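Local coordinates for phosphorylated carbohydrates phosphatase TM_1254 (Thermotoga maritima msb8, PDB 3KBB), which dephosphorylates several phosphorylated sugars, among them erythrose 4-phosphate, fructose 6-phosphate, 2-deoxyglucose 6-phosphate and mannose 6-phosphate, with a divalent metal, most actively cobalt, at residues D7-G10 with V11-T15; T107-P110 with Q111-L115; G88-E91 with A92-V96; E207-N210 with V211-V215. One frame throughout, in Å; residues are numbered along the deposited sequence.

Contact 1: D7-G10 with V11-T15; sequences DMDG and VLMDT. With SO4 (sulfate ion), chain D.
Asp9 and Thr15 close the loop through a single carboxylate oxygen. Asp9 OD1 accepts the hydroxyl of Thr15 OG1 at 2.7 Å and the amide of Thr15 N at 3.0 Å. The two donors reach it from opposite faces of the carboxylate plane. The amide comes from the syn side and near the plane, the hydroxyl from well above it. This double grip should fix the rotation of the Asp9 carboxylate.

The tight part is the backbone turn of Met8 to Met13, whose residues are mostly buried. Gly10 N gives a short, fairly straight bond to Met13 O (2.7 Å, 165°). Met8 O takes both Val11 N and Leu12 N, the second at 2.8 Å and in the carbonyl plane. Both methionines are selenomethionines. In one of two modelled conformers Met13 CE comes to 3.6 Å from Met8 CG. Gly10 has a positive phi (93°), and Asp14 OD1 comes to 3.1 Å from its CA while accepting a hydrogen bond from Asn86 ND2.

Asp9 and Asp14 are partly exposed and form the looser side. A sulfate, probably from the crystallisation liquor, receives a hydrogen bond from Asp9 N to O1. Asp7, the nucleophile by similarity, places OD1 beside this anion and also pairs with Lys140. DMDGV is the DxDx(T/V) signature of HAD hydrolases, and the sulfate probably marks the phosphate position.

The loop leaves strand 3-7 and leads to helix 19-29. Met8 packs on helix 111-120, Leu12 on Leu105 of strand 102-106, and Val11 and Leu12 on Phe6.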
ATOM      1  N   ASP A   7      -5.796   3.982   0.013  1.00 17.12           N
ATOM      2  CA  ASP A   7      -4.951   2.787  -0.059  1.00 18.01           C
ATOM      3  C   ASP A   7      -3.928   2.830   1.082  1.00 18.29           C
ATOM      4  O   ASP A   7      -3.646   3.912   1.630  1.00 17.30           O
ATOM      5  CB  ASP A   7      -4.239   2.748  -1.413  1.00 18.39           C
ATOM      6  CG  ASP A   7      -3.549   1.420  -1.665  1.00 21.42           C
ATOM      7  OD1 ASP A   7      -4.023   0.390  -1.150  1.00 20.26           O
ATOM      8  OD2 ASP A   7      -2.514   1.443  -2.339  1.00 26.11           O
HETATM    9  N   MSE A   8      -3.399   1.673   1.482  1.00 17.47           N
HETATM   10  CA  MSE A   8      -2.476   1.637   2.630  1.00 17.97           C
HETATM   11  C   MSE A   8      -1.037   1.816   2.177  1.00 17.99           C
HETATM   12  O   MSE A   8      -0.433   2.882   2.394  1.00 17.09           O
HETATM   13  CB  MSE A   8      -2.679   0.342   3.444  1.00 18.44           C
HETATM   14  CG  MSE A   8      -1.818   0.361   4.633  1.00 16.15           C
HETATM   15 SE   MSE A   8      -1.981  -1.274   5.701  1.00 22.89          SE
HETATM   16  CE  MSE A   8      -1.195  -2.550   4.491  1.00 16.05           C
ATOM     17  N   ASP A   9      -0.490   0.800   1.525  1.00 18.12           N
ATOM     18  CA  ASP A   9       0.913   0.837   1.204  1.00 19.86           C
ATOM     19  C   ASP A   9       1.158   1.772   0.044  1.00 20.29           C
ATOM     20  O   ASP A   9       0.554   1.643  -1.022  1.00 21.68           O
ATOM     21  CB  ASP A   9       1.407  -0.533   0.835  1.00 21.08           C
ATOM     22  CG  ASP A   9       2.889  -0.539   0.612  1.00 23.41           C
ATOM     23  OD1 ASP A   9       3.610  -0.507   1.607  1.00 27.19           O
ATOM     24  OD2 ASP A   9       3.326  -0.546  -0.561  1.00 30.52           O
ATOM     25  N   GLY A  10       2.070   2.687   0.266  1.00 20.95           N
ATOM     26  CA  GLY A  10       2.393   3.694  -0.731  1.00 22.05           C
ATOM     27  C   GLY A  10       1.606   4.979  -0.554  1.00 22.62           C
ATOM     28  O   GLY A  10       1.799   5.931  -1.314  1.00 24.21           O
ATOM     29  N   VAL A  11       0.711   5.021   0.430  1.00 21.07           N
ATOM     30  CA  VAL A  11      -0.007   6.237   0.741  1.00 20.26           C
ATOM     31  C   VAL A  11       0.179   6.527   2.210  1.00 20.47           C
ATOM     32  O   VAL A  11       0.744   7.532   2.568  1.00 20.49           O
ATOM     33  CB  VAL A  11      -1.526   6.149   0.393  1.00 21.35           C
ATOM     34  CG1 VAL A  11      -2.222   7.420   0.718  1.00 20.41           C
ATOM     35  CG2 VAL A  11      -1.754   5.739  -1.076  1.00 19.65           C
ATOM     36  N   LEU A  12      -0.257   5.612   3.085  1.00 20.16           N
ATOM     37  CA  LEU A  12      -0.085   5.880   4.517  1.00 20.26           C
ATOM     38  C   LEU A  12       1.362   5.669   5.014  1.00 21.45           C
ATOM     39  O   LEU A  12       1.836   6.372   5.923  1.00 21.47           O
ATOM     40  CB  LEU A  12      -1.059   5.006   5.312  1.00 20.13           C
ATOM     41  CG  LEU A  12      -2.550   5.131   5.005  1.00 21.71           C
ATOM     42  CD1 LEU A  12      -3.287   4.234   6.046  1.00 25.80           C
ATOM     43  CD2 LEU A  12      -3.026   6.540   5.107  1.00 24.66           C
HETATM   44  N   MSE A  13       2.035   4.696   4.400  1.00 22.63           N
HETATM   45  CA  MSE A  13       3.433   4.430   4.654  0.50 23.36           C
HETATM   46  C   MSE A  13       3.933   3.585   3.486  1.00 24.58           C
HETATM   47  O   MSE A  13       3.136   3.061   2.706  1.00 25.19           O
HETATM   48  CB  MSE A  13       3.634   3.745   6.011  0.50 23.69           C
HETATM   49  CG  MSE A  13       3.184   2.308   6.111  0.50 22.77           C
HETATM   50 SE   MSE A  13       1.267   1.914   5.882  0.50 23.09          SE
HETATM   51  CE  MSE A  13       1.767   0.522   4.651  0.50 24.60           C
ATOM     52  N   ASP A  14       5.250   3.546   3.320  1.00 25.63           N
ATOM     53  CA  ASP A  14       5.842   2.903   2.136  1.00 27.43           C
ATOM     54  C   ASP A  14       6.768   1.732   2.518  1.00 27.63           C
ATOM     55  O   ASP A  14       7.847   1.943   3.083  1.00 28.50           O
ATOM     56  CB  ASP A  14       6.678   3.909   1.326  1.00 28.47           C
ATOM     57  CG  ASP A  14       5.904   5.142   0.907  1.00 31.33           C
ATOM     58  OD1 ASP A  14       4.668   5.089   0.776  1.00 31.77           O
ATOM     59  OD2 ASP A  14       6.572   6.170   0.680  1.00 34.05           O
ATOM     60  N   THR A  15       6.367   0.517   2.194  1.00 28.25           N
ATOM     61  CA  THR A  15       7.221  -0.643   2.525  1.00 28.58           C
ATOM     62  C   THR A  15       8.230  -0.946   1.437  1.00 29.11           C
ATOM     63  O   THR A  15       9.308  -1.521   1.727  1.00 27.83           O
ATOM     64  CB  THR A  15       6.419  -1.921   2.791  1.00 28.91           C
ATOM     65  OG1 THR A  15       5.642  -2.262   1.622  1.00 28.89           O
ATOM     66  CG2 THR A  15       5.513  -1.740   4.034  1.00 29.28           C
TER
HETATM   67  S   SO4 D 226      -1.927  -2.175  -0.915  0.50 27.07           S
HETATM   68  O1  SO4 D 226      -2.090  -1.277   0.240  0.50 14.21           O
HETATM   69  O2  SO4 D 226      -0.807  -1.734  -1.741  0.50 20.72           O
HETATM   70  O3  SO4 D 226      -1.523  -3.523  -0.456  0.50 24.57           O
HETATM   71  O4  SO4 D 226      -3.135  -2.254  -1.806  0.50 20.48           O

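Contact 2: T107-P110 with Q111-L115. With SO4 (sulfate ion), chain D.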
ATOM      1  N   THR A 107      -6.913  -2.117   1.056  1.00 17.90           N
ATOM      2  CA  THR A 107      -5.572  -2.608   0.783  1.00 18.53           C
ATOM      3  C   THR A 107      -5.628  -4.013   0.236  1.00 17.71           C
ATOM      4  O   THR A 107      -6.483  -4.795   0.654  1.00 18.95           O
ATOM      5  CB  THR A 107      -4.675  -2.586   2.035  1.00 17.87           C
ATOM      6  OG1 THR A 107      -3.382  -3.113   1.711  1.00 18.34           O
ATOM      7  CG2 THR A 107      -5.301  -3.414   3.200  1.00 19.58           C
ATOM      8  N   SER A 108      -4.709  -4.343  -0.677  1.00 18.40           N
ATOM      9  CA  SER A 108      -4.585  -5.706  -1.167  1.00 18.70           C
ATOM     10  C   SER A 108      -3.943  -6.630  -0.120  1.00 19.54           C
ATOM     11  O   SER A 108      -3.963  -7.859  -0.263  1.00 20.81           O
ATOM     12  CB  SER A 108      -3.714  -5.720  -2.444  1.00 19.80           C
ATOM     13  OG  SER A 108      -4.296  -4.875  -3.430  1.00 22.62           O
ATOM     14  N   THR A 109      -3.299  -6.038   0.882  1.00 18.33           N
ATOM     15  CA  THR A 109      -2.599  -6.793   1.924  1.00 19.43           C
ATOM     16  C   THR A 109      -3.632  -7.519   2.783  1.00 19.98           C
ATOM     17  O   THR A 109      -4.640  -6.911   3.138  1.00 19.59           O
ATOM     18  CB  THR A 109      -1.824  -5.837   2.846  1.00 20.03           C
ATOM     19  OG1 THR A 109      -0.826  -5.143   2.078  1.00 20.42           O
ATOM     20  CG2 THR A 109      -1.138  -6.609   3.954  1.00 20.78           C
ATOM     21  N   PRO A 110      -3.406  -8.819   3.071  1.00 21.46           N
ATOM     22  CA  PRO A 110      -4.343  -9.547   3.976  1.00 21.31           C
ATOM     23  C   PRO A 110      -4.532  -8.877   5.310  1.00 19.70           C
ATOM     24  O   PRO A 110      -3.624  -8.254   5.862  1.00 18.74           O
ATOM     25  CB  PRO A 110      -3.668 -10.917   4.173  1.00 21.43           C
ATOM     26  CG  PRO A 110      -2.917 -11.128   2.881  1.00 24.10           C
ATOM     27  CD  PRO A 110      -2.347  -9.718   2.576  1.00 22.95           C
ATOM     28  N   GLN A 111      -5.731  -9.089   5.867  1.00 18.96           N
ATOM     29  CA  GLN A 111      -6.112  -8.437   7.096  1.00 18.76           C
ATOM     30  C   GLN A 111      -5.104  -8.497   8.240  1.00 18.19           C
ATOM     31  O   GLN A 111      -4.752  -7.455   8.845  1.00 18.75           O
ATOM     32  CB  GLN A 111      -7.483  -8.935   7.571  1.00 17.01           C
ATOM     33  CG  GLN A 111      -7.867  -8.139   8.826  1.00 17.72           C
ATOM     34  CD  GLN A 111      -9.253  -8.524   9.378  1.00 16.86           C
ATOM     35  OE1 GLN A 111      -9.757  -7.850  10.284  1.00 18.80           O
ATOM     36  NE2 GLN A 111      -9.861  -9.572   8.821  1.00 18.24           N
ATOM     37  N   ARG A 112      -4.687  -9.712   8.613  1.00 19.44           N
ATOM     38  CA  ARG A 112      -3.879  -9.829   9.832  1.00 19.54           C
ATOM     39  C   ARG A 112      -2.541  -9.088   9.696  1.00 20.01           C
ATOM     40  O   ARG A 112      -2.142  -8.280  10.557  1.00 19.35           O
ATOM     41  CB  ARG A 112      -3.663 -11.308  10.197  1.00 21.37           C
ATOM     42  CG  ARG A 112      -3.011 -11.486  11.507  1.00 23.87           C
ATOM     43  CD  ARG A 112      -3.365 -12.839  12.042  1.00 27.06           C
ATOM     44  NE  ARG A 112      -2.832 -13.904  11.200  1.00 26.81           N
ATOM     45  CZ  ARG A 112      -1.584 -14.355  11.283  1.00 31.71           C
ATOM     46  NH1 ARG A 112      -0.745 -13.810  12.162  1.00 32.75           N
ATOM     47  NH2 ARG A 112      -1.176 -15.346  10.493  1.00 33.31           N
ATOM     48  N   GLU A 113      -1.896  -9.294   8.557  1.00 20.82           N
ATOM     49  CA  GLU A 113      -0.642  -8.614   8.235  1.00 21.83           C
ATOM     50  C   GLU A 113      -0.801  -7.078   8.209  1.00 21.31           C
ATOM     51  O   GLU A 113       0.039  -6.363   8.740  1.00 20.15           O
ATOM     52  CB  GLU A 113      -0.153  -9.113   6.878  1.00 21.86           C
ATOM     53  CG  GLU A 113       1.295  -8.773   6.600  1.00 26.20           C
ATOM     54  CD  GLU A 113       1.679  -8.894   5.118  0.50 24.82           C
ATOM     55  OE1 GLU A 113       1.041  -9.660   4.353  0.50 21.47           O
ATOM     56  OE2 GLU A 113       2.650  -8.205   4.734  0.50 26.94           O
ATOM     57  N   ALA A 114      -1.864  -6.586   7.544  1.00 20.95           N
ATOM     58  CA  ALA A 114      -2.084  -5.155   7.423  1.00 19.84           C
ATOM     59  C   ALA A 114      -2.338  -4.513   8.770  1.00 20.02           C
ATOM     60  O   ALA A 114      -1.770  -3.479   9.090  1.00 19.64           O
ATOM     61  CB  ALA A 114      -3.276  -4.863   6.474  1.00 19.77           C
ATOM     62  N   LEU A 115      -3.185  -5.139   9.597  1.00 19.58           N
ATOM     63  CA  LEU A 115      -3.482  -4.586  10.920  1.00 21.22           C
ATOM     64  C   LEU A 115      -2.256  -4.463  11.807  1.00 23.44           C
ATOM     65  O   LEU A 115      -2.164  -3.501  12.578  1.00 23.31           O
ATOM     66  CB  LEU A 115      -4.601  -5.392  11.620  1.00 20.81           C
ATOM     67  CG  LEU A 115      -5.998  -5.220  10.998  1.00 19.29           C
ATOM     68  CD1 LEU A 115      -7.039  -6.222  11.614  1.00 17.23           C
ATOM     69  CD2 LEU A 115      -6.525  -3.797  11.148  1.00 21.31           C
TER
HETATM   70  S   SO4 D 226      -1.927  -2.175  -0.915  0.50 27.07           S
HETATM   71  O1  SO4 D 226      -2.090  -1.277   0.240  0.50 14.21           O
HETATM   72  O2  SO4 D 226      -0.807  -1.734  -1.741  0.50 20.72           O
HETATM   73  O3  SO4 D 226      -1.523  -3.523  -0.456  0.50 24.57           O
HETATM   74  O4  SO4 D 226      -3.135  -2.254  -1.806  0.50 20.48           O
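Pro110 and Ala114 make the first helical bond across this junction. Residues 107-110 form a loop after strand 102-106, Pro110 sits at the N-cap, and helix 111-120 begins at Gln111. Ala114 N points at Pro110 O at 3.0 Å, with an angle of 165° at the hydrogen. Leu115 N repeats the pattern to Gln111 O. Before the helix, Thr107 OG1 accepts Thr109 N at 3.0 Å, which makes an ST turn.

Thr109 carries the side-chain packing. Its CG2, anti to the backbone N, reaches over to Ala114 CB at 3.7 Å. The same methyl touches Glu113 OE1 at 3.8 Å. Thr107 CG2 adds a longer contact to Ala114 CB. Pro110 and Glu113 lie side by side and point the same way. The other carboxylate oxygen of Glu113 is held by Arg117 in a salt bridge.

The polar atoms of the turn face the sulfate. Thr107 OG1 donates to O1 at 2.7 Å. Ser108 N donates to O4 at 2.8 Å, almost straight (173°). Thr109 OG1 lies 3.1 Å from O3. Lys140 also binds the anion.

A threonine or serine after the second strand of the core is HAD motif II, which in this superfamily holds the phosphoryl group. The sulfate contacts of Thr107 are consistent with that role.

Contact 3: G88-E91 with A92-V96; sequences GVRE and ALEFV
Arg90 and Glu94 meet one turn apart on helix 89-98, through carbon rather than charge. Glu94 OE2 lies 3.9 Å from Arg90 CG and a little farther from CD. The guanidinium and carboxylate planes are 68° apart, and Arg90 NE is 5.5 Å from Glu94 OE2, too far for a salt bridge. Glu94 turns its CG anti to the carbonyl carbon (chi1 -74°), which lays the chain back over the preceding turn. There CG comes to 3.3 Å from Arg90 O. On the buried side Val89 CG1 and Leu93 CG touch at 4.4 Å.

Four backbone bonds set this spacing. The straightest is Glu94 N to Arg90 O, 2.8 Å at 172°. Leu93 N to Val89 O is also close to linear. Ala92 N to Gly88 O and Phe95 N to Glu91 O are more bent. Gly88 takes the N-cap place with a positive phi.

Farther out, the guanidinium of Arg90 has other partners. NE forms a salt bridge with Glu85, while NH1 and NH2 bond to the carbonyls of Asp122 and Leu121, and NH1 also to Tyr126 OH. Leu93 and Val96 face strands 3-7 and 102-106, and Phe95 packs on helix 208-215.

This is a helix of the Rossmann-like HAD core: it leads into strand 102-106, with one face on the parallel sheet and with Glu91 and Glu94 on the exposed side.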
ATOM      1  N   GLY A  88       2.647  14.067   6.817  1.00 24.23           N
ATOM      2  CA  GLY A  88       1.379  14.765   6.533  1.00 23.76           C
ATOM      3  C   GLY A  88       0.162  13.860   6.492  1.00 24.02           C
ATOM      4  O   GLY A  88      -0.980  14.346   6.487  1.00 23.78           O
ATOM      5  N   VAL A  89       0.383  12.544   6.472  1.00 23.42           N
ATOM      6  CA  VAL A  89      -0.769  11.650   6.347  1.00 24.32           C
ATOM      7  C   VAL A  89      -1.645  11.626   7.631  1.00 23.50           C
ATOM      8  O   VAL A  89      -2.888  11.649   7.562  1.00 23.03           O
ATOM      9  CB  VAL A  89      -0.310  10.240   5.894  1.00 24.99           C
ATOM     10  CG1 VAL A  89      -1.438   9.253   6.022  1.00 28.43           C
ATOM     11  CG2 VAL A  89       0.194  10.331   4.477  1.00 25.06           C
ATOM     12  N   ARG A  90      -1.010  11.606   8.795  1.00 23.46           N
ATOM     13  CA  ARG A  90      -1.787  11.670  10.036  1.00 23.53           C
ATOM     14  C   ARG A  90      -2.682  12.913  10.079  1.00 23.89           C
ATOM     15  O   ARG A  90      -3.861  12.813  10.431  1.00 23.50           O
ATOM     16  CB  ARG A  90      -0.875  11.546  11.254  1.00 23.94           C
ATOM     17  CG  ARG A  90      -1.617  11.408  12.569  1.00 23.36           C
ATOM     18  CD  ARG A  90      -0.640  11.275  13.724  1.00 25.49           C
ATOM     19  NE  ARG A  90       0.203  10.087  13.570  1.00 25.68           N
ATOM     20  CZ  ARG A  90      -0.146   8.876  14.019  1.00 24.76           C
ATOM     21  NH1 ARG A  90      -1.313   8.689  14.631  1.00 22.69           N
ATOM     22  NH2 ARG A  90       0.665   7.854  13.828  1.00 22.99           N
ATOM     23  N   GLU A  91      -2.151  14.070   9.655  1.00 24.74           N
ATOM     24  CA  GLU A  91      -2.888  15.344   9.700  1.00 25.87           C
ATOM     25  C   GLU A  91      -4.091  15.271   8.752  1.00 24.30           C
ATOM     26  O   GLU A  91      -5.153  15.860   8.992  1.00 23.14           O
ATOM     27  CB  GLU A  91      -1.951  16.509   9.293  1.00 26.83           C
ATOM     28  CG  GLU A  91      -2.082  17.757  10.183  1.00 32.50           C
ATOM     29  CD  GLU A  91      -1.189  18.953   9.766  1.00 31.23           C
ATOM     30  OE1 GLU A  91      -0.015  18.735   9.372  1.00 37.50           O
ATOM     31  OE2 GLU A  91      -1.673  20.121   9.871  1.00 40.66           O
ATOM     32  N   ALA A  92      -3.899  14.568   7.641  1.00 22.97           N
ATOM     33  CA  ALA A  92      -4.942  14.376   6.662  1.00 21.72           C
ATOM     34  C   ALA A  92      -6.040  13.494   7.226  1.00 20.93           C
ATOM     35  O   ALA A  92      -7.214  13.816   7.066  1.00 19.39           O
ATOM     36  CB  ALA A  92      -4.366  13.753   5.406  1.00 22.42           C
ATOM     37  N   LEU A  93      -5.666  12.399   7.895  1.00 20.76           N
ATOM     38  CA  LEU A  93      -6.678  11.526   8.526  1.00 20.67           C
ATOM     39  C   LEU A  93      -7.430  12.281   9.630  1.00 21.54           C
ATOM     40  O   LEU A  93      -8.670  12.213   9.726  1.00 20.96           O
ATOM     41  CB  LEU A  93      -6.033  10.262   9.098  1.00 20.98           C
ATOM     42  CG  LEU A  93      -5.294   9.358   8.094  1.00 18.83           C
ATOM     43  CD1 LEU A  93      -4.698   8.182   8.851  1.00 20.34           C
ATOM     44  CD2 LEU A  93      -6.276   8.879   7.082  1.00 21.52           C
ATOM     45  N   GLU A  94      -6.663  13.003  10.445  1.00 22.05           N
ATOM     46  CA  GLU A  94      -7.275  13.854  11.485  1.00 23.53           C
ATOM     47  C   GLU A  94      -8.256  14.865  10.879  1.00 23.33           C
ATOM     48  O   GLU A  94      -9.347  15.083  11.411  1.00 23.86           O
ATOM     49  CB  GLU A  94      -6.175  14.539  12.292  1.00 23.39           C
ATOM     50  CG  GLU A  94      -5.456  13.623  13.245  1.00 27.83           C
ATOM     51  CD  GLU A  94      -4.264  14.292  13.892  1.00 33.47           C
ATOM     52  OE1 GLU A  94      -3.850  15.382  13.408  1.00 36.07           O
ATOM     53  OE2 GLU A  94      -3.720  13.719  14.867  1.00 36.14           O
ATOM     54  N   PHE A  95      -7.891  15.471   9.749  1.00 21.87           N
ATOM     55  CA  PHE A  95      -8.770  16.432   9.113  1.00 22.00           C
ATOM     56  C   PHE A  95     -10.105  15.828   8.656  1.00 21.55           C
ATOM     57  O   PHE A  95     -11.178  16.415   8.897  1.00 21.32           O
ATOM     58  CB  PHE A  95      -8.051  17.161   7.941  1.00 22.27           C
ATOM     59  CG  PHE A  95      -8.902  18.211   7.275  1.00 23.97           C
ATOM     60  CD1 PHE A  95      -9.152  19.435   7.916  1.00 24.81           C
ATOM     61  CD2 PHE A  95      -9.467  17.978   6.025  1.00 22.73           C
ATOM     62  CE1 PHE A  95      -9.957  20.402   7.285  1.00 24.55           C
ATOM     63  CE2 PHE A  95     -10.258  18.919   5.386  1.00 24.05           C
ATOM     64  CZ  PHE A  95     -10.510  20.156   6.041  1.00 24.68           C
ATOM     65  N   VAL A  96     -10.064  14.673   7.977  1.00 20.24           N
ATOM     66  CA  VAL A  96     -11.324  14.033   7.566  1.00 20.09           C
ATOM     67  C   VAL A  96     -12.221  13.786   8.788  1.00 20.54           C
ATOM     68  O   VAL A  96     -13.437  14.037   8.725  1.00 20.81           O
ATOM     69  CB  VAL A  96     -11.099  12.669   6.833  1.00 20.47           C
ATOM     70  CG1 VAL A  96     -12.429  12.083   6.424  1.00 19.18           C
ATOM     71  CG2 VAL A  96     -10.189  12.914   5.586  1.00 20.31           C
TER

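Contact 4: E207-N210 with V211-V215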
ATOM      1  N   GLU A 207       0.919  16.442   0.351  1.00 26.36           N
ATOM      2  CA  GLU A 207      -0.025  17.365  -0.299  1.00 26.73           C
ATOM      3  C   GLU A 207      -1.485  16.949  -0.116  1.00 24.98           C
ATOM      4  O   GLU A 207      -2.402  17.655  -0.527  1.00 24.48           O
ATOM      5  CB  GLU A 207       0.299  17.514  -1.796  1.00 27.05           C
ATOM      6  CG  GLU A 207       1.601  18.317  -2.065  1.00 29.09           C
ATOM      7  CD  GLU A 207       2.274  18.015  -3.413  1.00 31.32           C
ATOM      8  OE1 GLU A 207       1.684  17.328  -4.294  1.00 31.31           O
ATOM      9  OE2 GLU A 207       3.443  18.475  -3.580  1.00 36.20           O
ATOM     10  N   ILE A 208      -1.699  15.787   0.494  1.00 23.70           N
ATOM     11  CA  ILE A 208      -3.064  15.238   0.592  1.00 22.36           C
ATOM     12  C   ILE A 208      -3.939  16.149   1.471  1.00 21.78           C
ATOM     13  O   ILE A 208      -5.095  16.416   1.150  1.00 22.53           O
ATOM     14  CB  ILE A 208      -3.020  13.807   1.137  1.00 21.42           C
ATOM     15  CG1 ILE A 208      -2.405  12.860   0.067  1.00 21.42           C
ATOM     16  CG2 ILE A 208      -4.433  13.342   1.564  1.00 20.10           C
ATOM     17  CD1 ILE A 208      -2.164  11.413   0.559  1.00 20.91           C
ATOM     18  N   LEU A 209      -3.366  16.640   2.560  1.00 22.26           N
ATOM     19  CA  LEU A 209      -4.121  17.526   3.453  1.00 22.95           C
ATOM     20  C   LEU A 209      -4.728  18.728   2.723  1.00 23.49           C
ATOM     21  O   LEU A 209      -5.906  18.988   2.835  1.00 22.83           O
ATOM     22  CB  LEU A 209      -3.242  17.959   4.629  1.00 22.62           C
ATOM     23  CG  LEU A 209      -3.896  18.996   5.566  1.00 22.66           C
ATOM     24  CD1 LEU A 209      -5.186  18.525   6.223  1.00 23.36           C
ATOM     25  CD2 LEU A 209      -2.893  19.341   6.601  1.00 23.79           C
ATOM     26  N   ASN A 210      -3.924  19.456   1.943  1.00 24.07           N
ATOM     27  CA  ASN A 210      -4.464  20.576   1.185  1.00 24.62           C
ATOM     28  C   ASN A 210      -5.495  20.185   0.121  1.00 23.20           C
ATOM     29  O   ASN A 210      -6.479  20.913  -0.107  1.00 23.77           O
ATOM     30  CB  ASN A 210      -3.334  21.451   0.605  1.00 25.88           C
ATOM     31  CG  ASN A 210      -2.558  22.199   1.685  0.50 27.25           C
ATOM     32  OD1 ASN A 210      -3.052  22.427   2.795  0.50 27.64           O
ATOM     33  ND2 ASN A 210      -1.331  22.590   1.356  0.50 30.89           N
ATOM     34  N   VAL A 211      -5.323  19.019  -0.506  1.00 22.25           N
ATOM     35  CA  VAL A 211      -6.405  18.512  -1.348  1.00 21.35           C
ATOM     36  C   VAL A 211      -7.716  18.386  -0.553  1.00 21.13           C
ATOM     37  O   VAL A 211      -8.773  18.805  -1.017  1.00 21.40           O
ATOM     38  CB  VAL A 211      -6.050  17.166  -2.013  1.00 21.36           C
ATOM     39  CG1 VAL A 211      -7.289  16.592  -2.711  1.00 21.81           C
ATOM     40  CG2 VAL A 211      -4.921  17.384  -3.014  1.00 21.65           C
ATOM     41  N   LEU A 212      -7.652  17.792   0.632  1.00 21.01           N
ATOM     42  CA  LEU A 212      -8.882  17.592   1.409  1.00 21.12           C
ATOM     43  C   LEU A 212      -9.506  18.933   1.799  1.00 22.06           C
ATOM     44  O   LEU A 212     -10.720  19.068   1.755  1.00 21.63           O
ATOM     45  CB  LEU A 212      -8.639  16.726   2.645  1.00 21.43           C
ATOM     46  CG  LEU A 212      -8.190  15.317   2.210  1.00 21.89           C
ATOM     47  CD1 LEU A 212      -7.723  14.552   3.443  1.00 21.28           C
ATOM     48  CD2 LEU A 212      -9.292  14.617   1.470  1.00 23.88           C
ATOM     49  N   LYS A 213      -8.663  19.909   2.167  1.00 24.52           N
ATOM     50  CA  LYS A 213      -9.170  21.247   2.548  1.00 25.81           C
ATOM     51  C   LYS A 213      -9.899  21.890   1.344  1.00 26.62           C
ATOM     52  O   LYS A 213     -10.911  22.590   1.488  1.00 27.46           O
ATOM     53  CB  LYS A 213      -8.017  22.113   3.073  1.00 25.93           C
ATOM     54  CG  LYS A 213      -7.482  21.693   4.413  1.00 27.84           C
ATOM     55  CD  LYS A 213      -6.404  22.659   4.880  1.00 30.38           C
ATOM     56  CE  LYS A 213      -6.094  22.441   6.349  1.00 34.40           C
ATOM     57  NZ  LYS A 213      -4.999  23.351   6.773  1.00 37.33           N
ATOM     58  N   GLU A 214      -9.430  21.591   0.138  1.00 26.70           N
ATOM     59  CA  GLU A 214     -10.038  22.084  -1.080  1.00 26.90           C
ATOM     60  C   GLU A 214     -11.385  21.410  -1.368  1.00 26.98           C
ATOM     61  O   GLU A 214     -12.360  22.097  -1.709  1.00 26.79           O
ATOM     62  CB  GLU A 214      -9.070  21.877  -2.262  1.00 27.67           C
ATOM     63  CG  GLU A 214      -9.628  22.298  -3.661  1.00 27.59           C
ATOM     64  CD  GLU A 214      -8.910  21.595  -4.836  1.00 29.57           C
ATOM     65  OE1 GLU A 214      -7.907  20.859  -4.603  1.00 28.33           O
ATOM     66  OE2 GLU A 214      -9.371  21.777  -5.995  1.00 32.80           O
ATOM     67  N   VAL A 215     -11.462  20.069  -1.229  1.00 25.85           N
ATOM     68  CA  VAL A 215     -12.630  19.322  -1.731  1.00 25.89           C
ATOM     69  C   VAL A 215     -13.715  18.924  -0.709  1.00 26.34           C
ATOM     70  O   VAL A 215     -14.857  18.604  -1.105  1.00 26.46           O
ATOM     71  CB  VAL A 215     -12.214  18.042  -2.569  1.00 25.74           C
ATOM     72  CG1 VAL A 215     -11.286  18.428  -3.696  1.00 24.85           C
ATOM     73  CG2 VAL A 215     -11.579  16.975  -1.689  1.00 26.67           C
TER
HETATM   74  O   HOH W   1      -2.513  23.083   5.334  1.00 46.20           O
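Asn210, Val211 and Leu209 centre this contact on helix 208-215, the last helix of the Rossmann-like HAD core. Four successive i to i+4 backbone bonds join the two turns. Leu212 N to Ile208 O is the shortest at 2.9 Å, and Val211 N to Glu207 O the longest at 3.2 Å.

Val211 sits against the turn before it. Its CB is 3.4 Å from Ile208 O. It also packs on Phe163 and Tyr182 of the sheet. Leu209 has CG anti to the backbone N (chi1 175°) and sends CD1 along the helix to Lys213 CE at 4.0 Å. The aliphatic part of the lysine thus crosses the leucine. Leu209 also meets Glu91 and Phe95 of helix 89-98. Ile208 and Leu212 run side by side on the buried face, with CG2 of Ile208 4.0 Å from CD1 of Leu212.

The outer side is polar. Asn210 and Lys213 are exposed, and the lysine chain is extended. It crosses the amide of Asn210, whose OD1 lies 4.0 Å from Lys213 CD. One water joins them: it donates to Asn210 OD1 at 2.7 Å and accepts from Lys213 NZ at 2.9 Å.

Contact 1 is the buried one, near the centre of the chain. Contacts 2, 3 and 4 are partly buried. Contacts 1 and 2 follow neighbouring strands and share the sulfate. Contact 1 gives it an amide, contact 2 an amide and a threonine hydroxyl, and Met8 CE packs against Ala114 CB (3.7 Å). Contacts 3 and 4 are ordinary helix turns that face the sheet with apolar side chains, with glutamates, Asn210 and Lys213 on the exposed side. They lie against each other through Leu209 and Phe95. Contact 1 joins both groups: Leu12 touches Val89 and Val11 touches Ile208. Contact 2 stays about 12 Å from contact 3 and 14 Å from contact 4, nearest atoms.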